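PDB 2WAW: MOBA relate protein from Mycobacterium sp., which is of unknown function but belongs to the MobA-like nucleotidyltransferase family and so probably binds a nucleoside triphosphate and transfers its nucleotidyl group. Local coordinates for residues G98-L103 with S116-G121. Residues are numbered along the deposited sequence; the frame is centred on the assembly and turned at random.
Sequences GIVLML and SLIAGG
V100 holds CG1 anti to its backbone N (chi1 169°) and CG2 anti to its carbonyl carbon, which offers one methyl to L117 and the other to I118. On the helix, L117 also carries its CG anti to N (chi1 173°), and the second torsion brings CD2 forward against the strand. The branched ends of V100 and L117 thus meet tip to tip, CG1 lying 4.0 Å from L117 CD2. The second methyl makes the closer touch: V100 CG2 sits 3.7 Å from I118 CG1, with I118 CD1 slightly farther off. These two side chains cross at about a right angle. The first bond of the I118 side chain does not aim at the strand, yet CG1 and CD1 come nearer to it. A single strand residue therefore packs against two consecutive helix residues, entirely through apolar van der Waals contact. The interface is small, 108 Å² summed over both sides, but all three side chains are buried. Across it the backbones stay well apart, with V100 CA and I118 CA separated by 7.6 Å. Strand 98-103 runs inside the mixed sheet of this GT-A-type domain, flanked by parallel strand 6-12 and antiparallel strand 134-142, and helix 111-121 packs on one of its faces. There, P138 and W140 of strand 134-142 touch both V100 and L117, while V6 of strand 6-12 meets V100 and I118, so the helix spans three adjacent strands.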
# COMPACT_ATOMS: atom_id res chain seq x y z
N GLY A 98 4.68 6.49 -12.68
CA GLY A 98 3.58 5.72 -12.13
C GLY A 98 3.72 5.66 -10.63
O GLY A 98 4.67 6.24 -10.05
N ILE A 99 2.79 4.97 -9.99
CA ILE A 99 2.87 4.77 -8.56
C ILE A 99 2.89 3.30 -8.26
O ILE A 99 2.43 2.50 -9.06
CB ILE A 99 1.68 5.41 -7.80
CG1 ILE A 99 0.32 4.79 -8.24
CG2 ILE A 99 1.75 6.96 -7.92
CD1 ILE A 99 -0.91 5.34 -7.48
N VAL A 100 3.42 2.97 -7.09
CA VAL A 100 3.28 1.65 -6.51
C VAL A 100 2.37 1.77 -5.30
O VAL A 100 2.64 2.58 -4.39
CB VAL A 100 4.65 1.04 -6.13
CG1 VAL A 100 4.48 -0.25 -5.28
CG2 VAL A 100 5.48 0.76 -7.38
N LEU A 101 1.30 0.98 -5.29
CA LEU A 101 0.28 0.97 -4.23
C LEU A 101 0.47 -0.17 -3.28
O LEU A 101 0.60 -1.32 -3.70
CB LEU A 101 -1.11 0.83 -4.87
CG LEU A 101 -1.68 1.96 -5.71
CD1 LEU A 101 -2.99 1.48 -6.34
CD2 LEU A 101 -1.91 3.20 -4.85
N MET A 102 0.45 0.14 -1.99
CA MET A 102 0.45 -0.92 -1.01
C MET A 102 -0.38 -0.50 0.18
O MET A 102 -0.75 0.67 0.32
CB MET A 102 1.86 -1.27 -0.59
CG MET A 102 2.41 -0.35 0.45
SD MET A 102 4.12 -0.76 0.73
CE MET A 102 4.94 0.39 -0.39
N LEU A 103 -0.79 -1.48 0.98
CA LEU A 103 -1.60 -1.21 2.17
C LEU A 103 -0.71 -0.99 3.38
O LEU A 103 0.32 -1.64 3.51
CB LEU A 103 -2.57 -2.36 2.45
CG LEU A 103 -3.60 -2.69 1.34
CD1 LEU A 103 -4.59 -3.74 1.82
CD2 LEU A 103 -4.35 -1.45 0.87
N SER A 116 11.26 -5.45 -8.59
CA SER A 116 10.85 -6.26 -9.73
C SER A 116 9.53 -5.80 -10.35
O SER A 116 9.39 -5.80 -11.58
CB SER A 116 10.78 -7.73 -9.33
OG SER A 116 12.05 -8.13 -8.87
N LEU A 117 8.58 -5.41 -9.51
CA LEU A 117 7.31 -4.86 -9.97
C LEU A 117 7.51 -3.62 -10.82
O LEU A 117 6.92 -3.49 -11.90
CB LEU A 117 6.39 -4.57 -8.78
CG LEU A 117 5.09 -3.83 -9.11
CD1 LEU A 117 4.12 -4.76 -9.89
CD2 LEU A 117 4.48 -3.31 -7.82
N ILE A 118 8.35 -2.70 -10.33
CA ILE A 118 8.59 -1.45 -11.06
C ILE A 118 9.23 -1.75 -12.41
O ILE A 118 8.86 -1.15 -13.42
CB ILE A 118 9.48 -0.52 -10.23
CG1 ILE A 118 8.68 0.09 -9.07
CG2 ILE A 118 10.04 0.59 -11.09
CD1 ILE A 118 9.54 0.75 -7.97
N ALA A 119 10.15 -2.70 -12.43
CA ALA A 119 10.88 -2.99 -13.65
C ALA A 119 9.91 -3.54 -14.70
O ALA A 119 9.95 -3.12 -15.87
CB ALA A 119 11.99 -4.00 -13.37
N GLY A 120 9.02 -4.44 -14.27
CA GLY A 120 7.98 -4.99 -15.15
C GLY A 120 6.94 -3.95 -15.53
O GLY A 120 6.33 -4.02 -16.60
N GLY A 121 6.74 -2.97 -14.66
CA GLY A 121 5.77 -1.91 -14.92
C GLY A 121 6.19 -0.84 -15.90
O GLY A 121 5.34 -0.14 -16.46